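Long-range contacts in beta-galactosidase (Marinomonas sp. ef1, PDB 6Y2K), which hydrolyses terminal non-reducing beta-D-galactose residues from beta-galactosides, as a cold-active, hexameric glycoside hydrolase of family GH42: residues 237-245 against 255-265; 139-150 against 215-226. All blocks are in the same frame, centred on the assembly; numbering follows the deposited sequence. Where two conformers were deposited one is given.

In the fold
Both contacts are buried in the (beta/alpha)8 barrel and follow one another in the chain, helix 205-233 of interaction 2 leading into strand 238-244 of interaction 1. Interaction 1 lies in the barrel wall, where neighbouring parallel strands are joined mainly by backbone hydrogen bonds, helped by D260 and S263. Interaction 2 lies outside that wall: an irregular loop following strand 134-138 rests on a helix through side chains, with one asparagine oxygen as its polar centre. The loop extends further, and its H146 and T148 pack on T201 and V200 of a second subunit. H241 connects the two contacts by reaching from its strand to the loop backbone.

Interaction 1 (237-245 against 255-265); sequences RDLVHNYMG and VGQDLDVASWD
The Y243 ring meets A262 with its edge: the CB of A262 lies in the ring plane, 3.8 Å from CE2 of Y243. One face of the ring carries its own strand's H241 O, set toward the rim, and CG1 of V255 comes in near the plane at the hydroxyl end. There Y243 OH touches CD1 of L259 at 3.5 Å, while a water links the hydroxyl to V261 O. The H241 ring has N242 OD1 over one face and CD1 of Y243 at its edge; its nitrogens are held by the backbones of T139 and Y143. W264 turns the edge of its indole toward G245 N, and its NE1 is bonded to H299.

Strands 238-244 and 261-265 are parallel neighbours in the TIM barrel, joined through the short helix 252-256 in a beta-alpha-beta unit. Around S263 the pairing is regular: its O accepts Y243 N at 2.8 Å. S263 N and S263 OG both donate to H241 O. With OG between its own backbone N and carbonyl carbon (chi1 72°), S263 reaches H241 O from above the carbonyl plane, OG to O 2.7 Å. H241 N, by contrast, is buried without a partner, 3.9 Å from V261 O.

At the start of the strands D260 holds both the N-H and the C=O of L239. D260 OD2 takes L239 N by its anti side at 2.9 Å in an almost straight bond (175°), and D260 N gives to L239 O, which V261 N shares. R231 forms a salt bridge with the same carboxylate oxygen. Toward the other end N242 ND2 makes a weak bond of 3.1 Å to D265 OD2, the amide and carboxylate planes 64° apart; N141 is the stronger partner of that amide.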
loop_
_atom_site.group_PDB
_atom_site.type_symbol
_atom_site.label_atom_id
_atom_site.label_comp_id
_atom_site.label_asym_id
_atom_site.label_seq_id
_atom_site.Cartn_x
_atom_site.Cartn_y
_atom_site.Cartn_z
ATOM N N ARG A 237 33.328 -2.034 -52.979
ATOM C CA ARG A 237 32.981 -2.638 -51.683
ATOM C C ARG A 237 32.135 -1.663 -50.845
ATOM O O ARG A 237 32.422 -0.468 -50.820
ATOM C CB ARG A 237 34.242 -3.034 -50.906
ATOM C CG ARG A 237 34.826 -4.381 -51.296
ATOM C CD ARG A 237 35.299 -4.453 -52.746
ATOM N NE ARG A 237 35.845 -5.776 -53.050
ATOM C CZ ARG A 237 36.382 -6.130 -54.217
ATOM N NH1 ARG A 237 36.845 -7.365 -54.378
ATOM N NH2 ARG A 237 36.477 -5.258 -55.220
ATOM N N ASP A 238 31.102 -2.179 -50.173
ATOM C CA ASP A 238 30.281 -1.366 -49.274
ATOM C C ASP A 238 31.068 -1.011 -48.019
ATOM O O ASP A 238 31.558 -1.899 -47.328
ATOM C CB ASP A 238 29.013 -2.112 -48.847
ATOM C CG ASP A 238 28.010 -2.274 -49.972
ATOM O OD1 ASP A 238 27.858 -1.359 -50.800
ATOM O OD2 ASP A 238 27.324 -3.305 -49.984
ATOM N N LEU A 239 31.204 0.280 -47.745
ATOM C CA LEU A 239 31.864 0.743 -46.520
ATOM C C LEU A 239 30.784 1.026 -45.482
ATOM O O LEU A 239 29.804 1.727 -45.762
ATOM C CB LEU A 239 32.712 1.979 -46.805
ATOM C CG LEU A 239 33.693 1.838 -47.987
ATOM C CD1 LEU A 239 34.538 3.084 -48.130
ATOM C CD2 LEU A 239 34.582 0.615 -47.816
ATOM N N VAL A 240 30.977 0.466 -44.292
ATOM C CA VAL A 240 29.969 0.464 -43.239
ATOM C C VAL A 240 30.649 0.700 -41.896
ATOM O O VAL A 240 31.839 0.404 -41.734
ATOM C CB VAL A 240 29.173 -0.876 -43.252
ATOM C CG1 VAL A 240 30.059 -2.080 -42.978
ATOM C CG2 VAL A 240 27.997 -0.857 -42.281
ATOM N N HIS A 241 29.900 1.268 -40.954
ATOM C CA HIS A 241 30.291 1.269 -39.557
ATOM C C HIS A 241 29.155 0.706 -38.698
ATOM O O HIS A 241 27.979 0.765 -39.093
ATOM C CB HIS A 241 30.707 2.660 -39.069
ATOM C CG HIS A 241 31.275 2.627 -37.689
ATOM N ND1 HIS A 241 32.528 2.121 -37.421
ATOM C CD2 HIS A 241 30.722 2.917 -36.487
ATOM C CE1 HIS A 241 32.738 2.141 -36.119
ATOM N NE2 HIS A 241 31.657 2.616 -35.528
ATOM N N ASN A 242 29.517 0.128 -37.549
ATOM C CA ASN A 242 28.544 -0.480 -36.634
ATOM C C ASN A 242 28.243 0.449 -35.443
ATOM O O ASN A 242 29.046 0.590 -34.528
ATOM C CB ASN A 242 28.959 -1.907 -36.208
ATOM C CG ASN A 242 30.315 -1.977 -35.515
ATOM O OD1 ASN A 242 31.218 -1.177 -35.775
ATOM N ND2 ASN A 242 30.463 -2.956 -34.626
ATOM N N TYR A 243 27.071 1.083 -35.503
ATOM C CA TYR A 243 26.583 2.008 -34.480
ATOM C C TYR A 243 25.855 1.249 -33.371
ATOM O O TYR A 243 25.656 0.031 -33.461
ATOM C CB TYR A 243 25.650 3.046 -35.108
ATOM C CG TYR A 243 26.236 3.752 -36.309
ATOM C CD1 TYR A 243 27.435 4.451 -36.208
ATOM C CD2 TYR A 243 25.580 3.741 -37.544
ATOM C CE1 TYR A 243 27.979 5.113 -37.307
ATOM C CE2 TYR A 243 26.113 4.405 -38.649
ATOM C CZ TYR A 243 27.315 5.089 -38.528
ATOM O OH TYR A 243 27.853 5.752 -39.626
ATOM N N MET A 244 25.457 1.970 -32.325
ATOM C CA MET A 244 24.931 1.345 -31.111
ATOM C C MET A 244 23.557 1.866 -30.731
ATOM O O MET A 244 23.128 2.924 -31.194
ATOM C CB MET A 244 25.897 1.574 -29.954
ATOM C CG MET A 244 27.264 0.941 -30.167
ATOM S SD MET A 244 28.466 1.433 -28.925
ATOM C CE MET A 244 28.811 3.121 -29.414
ATOM N N GLY A 245 22.871 1.099 -29.888
ATOM C CA GLY A 245 21.638 1.551 -29.257
ATOM C C GLY A 245 21.956 2.552 -28.158
ATOM O O GLY A 245 22.918 2.375 -27.418
ATOM N N VAL A 255 28.983 11.254 -39.814
ATOM C CA VAL A 255 29.840 10.084 -40.085
ATOM C C VAL A 255 29.255 9.282 -41.256
ATOM O O VAL A 255 29.991 8.847 -42.138
ATOM C CB VAL A 255 30.014 9.192 -38.833
ATOM C CG1 VAL A 255 30.691 7.862 -39.167
ATOM C CG2 VAL A 255 30.820 9.932 -37.775
ATOM N N GLY A 256 27.931 9.123 -41.266
ATOM C CA GLY A 256 27.220 8.402 -42.317
ATOM C C GLY A 256 27.363 8.945 -43.731
ATOM O O GLY A 256 27.255 8.167 -44.682
ATOM N N GLN A 257 27.606 10.254 -43.876
ATOM C CA GLN A 257 27.843 10.891 -45.185
ATOM C C GLN A 257 29.027 10.256 -45.925
ATOM O O GLN A 257 29.069 10.248 -47.155
ATOM C CB GLN A 257 28.139 12.396 -45.037
ATOM C CG GLN A 257 26.992 13.281 -44.575
ATOM C CD GLN A 257 27.441 14.713 -44.325
ATOM O OE1 GLN A 257 26.686 15.531 -43.809
ATOM N NE2 GLN A 257 28.688 15.016 -44.683
ATOM N N ASP A 258 30.004 9.747 -45.169
ATOM C CA ASP A 258 31.214 9.156 -45.744
ATOM C C ASP A 258 31.139 7.642 -45.968
ATOM O O ASP A 258 32.115 7.041 -46.398
ATOM C CB ASP A 258 32.429 9.518 -44.868
ATOM C CG ASP A 258 32.696 11.023 -44.832
ATOM O OD1 ASP A 258 32.562 11.679 -45.883
ATOM O OD2 ASP A 258 33.050 11.554 -43.758
ATOM N N LEU A 259 29.988 7.032 -45.691
ATOM C CA LEU A 259 29.833 5.590 -45.763
ATOM C C LEU A 259 28.660 5.222 -46.666
ATOM O O LEU A 259 27.841 6.074 -47.022
ATOM C CB LEU A 259 29.633 5.014 -44.357
ATOM C CG LEU A 259 30.833 5.159 -43.407
ATOM C CD1 LEU A 259 30.384 4.943 -41.965
ATOM C CD2 LEU A 259 31.960 4.190 -43.755
ATOM N N ASP A 260 28.600 3.948 -47.042
ATOM C CA ASP A 260 27.546 3.435 -47.923
ATOM C C ASP A 260 26.356 2.864 -47.167
ATOM O O ASP A 260 25.239 2.873 -47.684
ATOM C CB ASP A 260 28.117 2.361 -48.842
ATOM C CG ASP A 260 29.244 2.881 -49.695
ATOM O OD1 ASP A 260 29.075 3.952 -50.331
ATOM O OD2 ASP A 260 30.320 2.245 -49.708
ATOM N N VAL A 261 26.601 2.336 -45.966
ATOM C CA VAL A 261 25.590 1.621 -45.195
ATOM C C VAL A 261 25.720 2.023 -43.728
ATOM O O VAL A 261 26.836 2.204 -43.234
ATOM C CB VAL A 261 25.799 0.086 -45.277
ATOM C CG1 VAL A 261 24.736 -0.648 -44.464
ATOM C CG2 VAL A 261 25.809 -0.399 -46.728
ATOM N N ALA A 262 24.581 2.162 -43.051
ATOM C CA ALA A 262 24.551 2.297 -41.597
ATOM C C ALA A 262 24.192 0.935 -41.037
ATOM O O ALA A 262 23.164 0.371 -41.399
ATOM C CB ALA A 262 23.520 3.325 -41.174
ATOM N N SER A 263 25.048 0.394 -40.178
ATOM C CA SER A 263 24.726 -0.830 -39.460
ATOM C C SER A 263 24.685 -0.529 -37.981
ATOM O O SER A 263 25.246 0.473 -37.532
ATOM C CB SER A 263 25.730 -1.944 -39.746
ATOM O OG SER A 263 26.979 -1.710 -39.140
ATOM N N TRP A 264 24.007 -1.382 -37.224
ATOM C CA TRP A 264 23.978 -1.206 -35.777
ATOM C C TRP A 264 23.850 -2.503 -35.008
ATOM O O TRP A 264 23.597 -3.571 -35.581
ATOM C CB TRP A 264 22.928 -0.159 -35.369
ATOM C CG TRP A 264 21.542 -0.666 -35.257
ATOM C CD1 TRP A 264 20.708 -1.004 -36.280
ATOM C CD2 TRP A 264 20.801 -0.858 -34.048
ATOM N NE1 TRP A 264 19.491 -1.414 -35.782
ATOM C CE2 TRP A 264 19.519 -1.332 -34.413
ATOM C CE3 TRP A 264 21.091 -0.663 -32.689
ATOM C CZ2 TRP A 264 18.536 -1.633 -33.467
ATOM C CZ3 TRP A 264 20.113 -0.967 -31.742
ATOM C CH2 TRP A 264 18.849 -1.437 -32.137
ATOM N N ASP A 265 24.070 -2.386 -33.701
ATOM C CA ASP A 265 24.265 -3.517 -32.825
ATOM C C ASP A 265 23.140 -3.541 -31.794
ATOM O O ASP A 265 23.099 -2.695 -30.895
ATOM C CB ASP A 265 25.647 -3.408 -32.165
ATOM C CG ASP A 265 26.795 -3.407 -33.184
ATOM O OD1 ASP A 265 26.573 -3.820 -34.332
ATOM O OD2 ASP A 265 27.930 -3.010 -32.840
HETATM O O HOH W 1 26.718 4.849 -41.991
HETATM O O HOH W 2 24.206 -1.312 -28.879
#

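Interaction 2 (139-150 against 215-226); sequences TDNEYGCHDTVL and CSDQVVAFNKLQ
T139 and Q226 approach at one end of this contact and L150 and C215 at the other, with CA of L150 6.0 Å from CA of C215, so the loop 139-150 runs against the direction of helix 215-226. The loop has no regular structure; a type II turn from E142 to C145 bends it, with G144 at positive phi, and Y143 at the second position of the turn points its side chain at the helix.

N223 OD1 is the polar centre. It accepts Y143 OH at 2.7 Å, in the carbonyl plane on a lone pair, and T139 OG1 at 2.9 Å, nearly in line with the C=O bond (167°). These two bonds fix the rotation of the amide, whose plane stands about 80° to the tyrosine ring. CG anti to the backbone N (chi1 -178°) carries the amide toward the loop, where it meets both hydroxyls.

CG1 of V219 makes an off-centre CH-pi contact with the Y143 ring, 4.3 Å from its centroid. F222 meets the same tyrosine obliquely, CD1 of F222 lying 3.7 Å from CE1 of Y143, and presents its edge to D140, whose OD2 is 3.4 Å from F222 CE1. That carboxylate is itself held by R104 and T74. One helical turn before V219, C215 packs its CB on V149 CG1 and its SG on L150 CD2 (3.8 Å from C215 SG), while a water lies between V149 O and C215 O.

Helix 205-233 also packs on helix 111-128 through F222 and Q226, and on V255 of helix 252-256 through N223. In the TIM barrel this loop follows strand 134-138, and helix 205-233 leads to the next strand, 238-244, whose V240 is bonded to the T139 backbone.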
loop_
_atom_site.group_PDB
_atom_site.type_symbol
_atom_site.label_atom_id
_atom_site.label_comp_id
_atom_site.label_asym_id
_atom_site.label_seq_id
_atom_site.Cartn_x
_atom_site.Cartn_y
_atom_site.Cartn_z
ATOM N N THR A 139 34.765 -0.122 -40.817
ATOM C CA THR A 139 35.820 0.696 -40.214
ATOM C C THR A 139 35.792 0.553 -38.693
ATOM O O THR A 139 34.759 0.768 -38.078
ATOM C CB THR A 139 35.669 2.178 -40.573
ATOM O OG1 THR A 139 34.335 2.612 -40.282
ATOM C CG2 THR A 139 35.971 2.395 -42.053
ATOM N N ASP A 140 36.913 0.165 -38.094
ATOM C CA ASP A 140 37.058 0.175 -36.636
ATOM C C ASP A 140 35.965 -0.754 -36.020
ATOM O O ASP A 140 35.661 -1.823 -36.592
ATOM C CB ASP A 140 37.014 1.646 -36.158
ATOM C CG ASP A 140 37.623 1.875 -34.768
ATOM O OD1 ASP A 140 36.860 1.757 -33.770
ATOM O OD2 ASP A 140 38.818 2.255 -34.678
ATOM N N ASN A 141 35.407 -0.385 -34.867
ATOM C CA ASN A 141 34.351 -1.155 -34.211
ATOM C C ASN A 141 33.707 -0.302 -33.115
ATOM O O ASN A 141 34.346 -0.014 -32.106
ATOM C CB ASN A 141 34.893 -2.447 -33.587
ATOM C CG ASN A 141 33.779 -3.352 -33.084
ATOM O OD1 ASN A 141 33.103 -4.035 -33.880
ATOM N ND2 ASN A 141 33.561 -3.349 -31.767
ATOM N N GLU A 142 32.460 0.105 -33.338
ATOM C CA GLU A 142 31.654 0.814 -32.342
ATOM C C GLU A 142 32.359 2.056 -31.807
ATOM O O GLU A 142 32.694 2.149 -30.623
ATOM C CB GLU A 142 31.235 -0.123 -31.189
ATOM C CG GLU A 142 30.254 -1.230 -31.577
ATOM C CD GLU A 142 29.669 -1.952 -30.365
ATOM O OE1 GLU A 142 30.392 -2.110 -29.360
ATOM O OE2 GLU A 142 28.481 -2.362 -30.406
ATOM N N TYR A 143 32.582 3.011 -32.706
ATOM C CA TYR A 143 33.088 4.326 -32.348
ATOM C C TYR A 143 32.291 4.828 -31.163
ATOM O O TYR A 143 31.059 4.773 -31.188
ATOM C CB TYR A 143 32.888 5.346 -33.483
ATOM C CG TYR A 143 33.714 5.164 -34.744
ATOM C CD1 TYR A 143 35.060 4.817 -34.691
ATOM C CD2 TYR A 143 33.154 5.407 -35.994
ATOM C CE1 TYR A 143 35.817 4.683 -35.854
ATOM C CE2 TYR A 143 33.899 5.272 -37.159
ATOM C CZ TYR A 143 35.228 4.914 -37.087
ATOM O OH TYR A 143 35.967 4.783 -38.249
ATOM N N GLY A 144 32.990 5.305 -30.135
ATOM C CA GLY A 144 32.343 5.931 -28.986
ATOM C C GLY A 144 31.981 4.984 -27.851
ATOM O O GLY A 144 31.734 5.458 -26.738
ATOM N N CYS A 145 31.983 3.663 -28.086
ATOM C CA CYS A 145 31.571 2.713 -27.038
ATOM C C CYS A 145 32.398 2.952 -25.779
ATOM O O CYS A 145 33.583 3.301 -25.856
ATOM C CB CYS A 145 31.707 1.250 -27.478
ATOM S SG CYS A 145 30.759 0.096 -26.440
ATOM N N HIS A 146 31.757 2.774 -24.627
ATOM C CA HIS A 146 32.374 3.043 -23.321
ATOM C C HIS A 146 32.695 4.539 -23.134
ATOM O O HIS A 146 33.634 4.894 -22.415
ATOM C CB HIS A 146 33.630 2.181 -23.099
ATOM C CG HIS A 146 33.522 0.795 -23.656
ATOM N ND1 HIS A 146 32.628 -0.134 -23.169
ATOM C CD2 HIS A 146 34.190 0.186 -24.663
ATOM C CE1 HIS A 146 32.751 -1.256 -23.856
ATOM N NE2 HIS A 146 33.693 -1.089 -24.767
ATOM N N ASP A 147 31.905 5.403 -23.779
ATOM C CA ASP A 147 32.042 6.860 -23.680
ATOM C C ASP A 147 33.441 7.346 -24.070
ATOM O O ASP A 147 34.130 8.037 -23.302
ATOM C CB ASP A 147 31.634 7.341 -22.276
ATOM C CG ASP A 147 30.286 6.784 -21.843
ATOM O OD1 ASP A 147 29.314 6.888 -22.618
ATOM O OD2 ASP A 147 30.205 6.226 -20.732
ATOM N N THR A 148 33.840 6.987 -25.288
ATOM C CA THR A 148 35.184 7.275 -25.792
ATOM C C THR A 148 35.244 8.413 -26.829
ATOM O O THR A 148 36.313 8.676 -27.384
ATOM C CB THR A 148 35.867 5.983 -26.323
ATOM O OG1 THR A 148 34.992 5.260 -27.205
ATOM C CG2 THR A 148 36.257 5.079 -25.151
ATOM N N VAL A 149 34.129 9.112 -27.064
ATOM C CA VAL A 149 34.133 10.294 -27.936
ATOM C C VAL A 149 34.801 11.468 -27.201
ATOM O O VAL A 149 35.783 12.028 -27.688
ATOM C CB VAL A 149 32.715 10.681 -28.405
ATOM C CG1 VAL A 149 32.742 11.963 -29.231
ATOM C CG2 VAL A 149 32.096 9.544 -29.213
ATOM N N LEU A 150 34.267 11.831 -26.036
ATOM C CA LEU A 150 34.853 12.902 -25.222
ATOM C C LEU A 150 36.094 12.375 -24.501
ATOM O O LEU A 150 36.055 11.317 -23.860
ATOM C CB LEU A 150 33.843 13.443 -24.203
ATOM C CG LEU A 150 32.551 14.061 -24.740
ATOM C CD1 LEU A 150 31.729 14.629 -23.591
ATOM C CD2 LEU A 150 32.816 15.143 -25.779
ATOM N N CYS A 215 34.866 17.216 -30.690
ATOM C CA CYS A 215 35.117 15.794 -30.454
ATOM C C CYS A 215 34.384 14.904 -31.470
ATOM O O CYS A 215 34.957 13.932 -31.978
ATOM C CB CYS A 215 34.761 15.397 -29.016
ATOM S SG CYS A 215 35.887 16.085 -27.772
ATOM N N SER A 216 33.138 15.253 -31.778
ATOM C CA SER A 216 32.385 14.542 -32.803
ATOM C C SER A 216 33.094 14.653 -34.160
ATOM O O SER A 216 33.247 13.660 -34.863
ATOM C CB SER A 216 30.961 15.083 -32.905
ATOM O OG SER A 216 30.230 14.384 -33.892
ATOM N N ASP A 217 33.526 15.859 -34.512
ATOM C CA ASP A 217 34.304 16.071 -35.744
ATOM C C ASP A 217 35.603 15.254 -35.816
ATOM O O ASP A 217 36.013 14.874 -36.909
ATOM C CB ASP A 217 34.598 17.561 -35.958
ATOM C CG ASP A 217 33.435 18.308 -36.595
ATOM O OD1 ASP A 217 32.453 17.683 -37.046
ATOM O OD2 ASP A 217 33.522 19.545 -36.655
ATOM N N GLN A 218 36.238 14.983 -34.676
ATOM C CA GLN A 218 37.425 14.119 -34.645
ATOM C C GLN A 218 37.066 12.666 -35.002
ATOM O O GLN A 218 37.871 11.966 -35.638
ATOM C CB GLN A 218 38.146 14.173 -33.285
ATOM C CG GLN A 218 38.522 15.564 -32.752
ATOM C CD GLN A 218 39.097 16.515 -33.804
ATOM O OE1 GLN A 218 40.110 16.217 -34.456
ATOM N NE2 GLN A 218 38.465 17.655 -33.969
ATOM N N VAL A 219 35.867 12.217 -34.612
ATOM C CA VAL A 219 35.368 10.904 -35.045
ATOM C C VAL A 219 35.168 10.900 -36.567
ATOM O O VAL A 219 35.591 9.972 -37.236
ATOM C CB VAL A 219 34.062 10.476 -34.320
ATOM C CG1 VAL A 219 33.608 9.094 -34.792
ATOM C CG2 VAL A 219 34.265 10.472 -32.802
ATOM N N VAL A 220 34.549 11.958 -37.091
ATOM C CA VAL A 220 34.355 12.124 -38.542
ATOM C C VAL A 220 35.696 12.030 -39.273
ATOM O O VAL A 220 35.817 11.253 -40.229
ATOM C CB VAL A 220 33.637 13.457 -38.887
ATOM C CG1 VAL A 220 33.539 13.674 -40.399
ATOM C CG2 VAL A 220 32.244 13.487 -38.258
ATOM N N ALA A 221 36.696 12.780 -38.801
ATOM C CA ALA A 221 38.041 12.810 -39.415
ATOM C C ALA A 221 38.776 11.470 -39.336
ATOM O O ALA A 221 39.386 11.033 -40.317
ATOM C CB ALA A 221 38.893 13.898 -38.773
ATOM N N PHE A 222 38.714 10.832 -38.168
ATOM C CA PHE A 222 39.305 9.498 -37.944
ATOM C C PHE A 222 38.737 8.460 -38.907
ATOM O O PHE A 222 39.478 7.640 -39.462
ATOM C CB PHE A 222 39.055 9.071 -36.494
ATOM C CG PHE A 222 39.679 7.753 -36.099
ATOM C CD1 PHE A 222 38.997 6.557 -36.285
ATOM C CD2 PHE A 222 40.922 7.716 -35.473
ATOM C CE1 PHE A 222 39.545 5.345 -35.879
ATOM C CE2 PHE A 222 41.485 6.508 -35.070
ATOM C CZ PHE A 222 40.797 5.319 -35.279
ATOM N N ASN A 223 37.419 8.494 -39.088
ATOM C CA ASN A 223 36.731 7.585 -39.996
ATOM C C ASN A 223 37.049 7.914 -41.465
ATOM O O ASN A 223 37.277 7.007 -42.276
ATOM C CB ASN A 223 35.217 7.638 -39.748
ATOM C CG ASN A 223 34.443 6.669 -40.628
ATOM O OD1 ASN A 223 34.605 5.452 -40.515
ATOM N ND2 ASN A 223 33.604 7.208 -41.516
ATOM N N LYS A 224 37.060 9.204 -41.790
ATOM C CA LYS A 224 37.296 9.668 -43.159
ATOM C C LYS A 224 38.671 9.251 -43.707
ATOM O O LYS A 224 38.793 8.948 -44.905
ATOM C CB LYS A 224 37.125 11.188 -43.237
ATOM C CG LYS A 224 37.276 11.816 -44.619
ATOM C CD LYS A 224 36.429 11.112 -45.672
ATOM C CE LYS A 224 36.062 12.016 -46.843
ATOM N NZ LYS A 224 37.243 12.492 -47.617
ATOM N N LEU A 225 39.692 9.207 -42.855
ATOM C CA LEU A 225 41.006 8.778 -43.328
ATOM C C LEU A 225 40.977 7.312 -43.784
ATOM O O LEU A 225 41.607 6.968 -44.785
ATOM C CB LEU A 225 42.122 9.071 -42.314
ATOM C CG LEU A 225 42.604 8.063 -41.271
ATOM C CD1 LEU A 225 43.430 6.926 -41.865
ATOM C CD2 LEU A 225 43.421 8.808 -40.220
ATOM N N GLN A 226 40.226 6.467 -43.080
ATOM C CA GLN A 226 40.079 5.061 -43.463
ATOM C C GLN A 226 39.239 4.930 -44.735
ATOM O O GLN A 226 39.594 4.178 -45.642
ATOM C CB GLN A 226 39.482 4.230 -42.317
ATOM C CG GLN A 226 40.316 4.282 -41.031
ATOM C CD GLN A 226 40.024 3.166 -40.032
ATOM O OE1 GLN A 226 39.496 2.102 -40.403
ATOM N NE2 GLN A 226 40.350 3.391 -38.779
HETATM O O HOH W 3 36.921 12.892 -30.102
#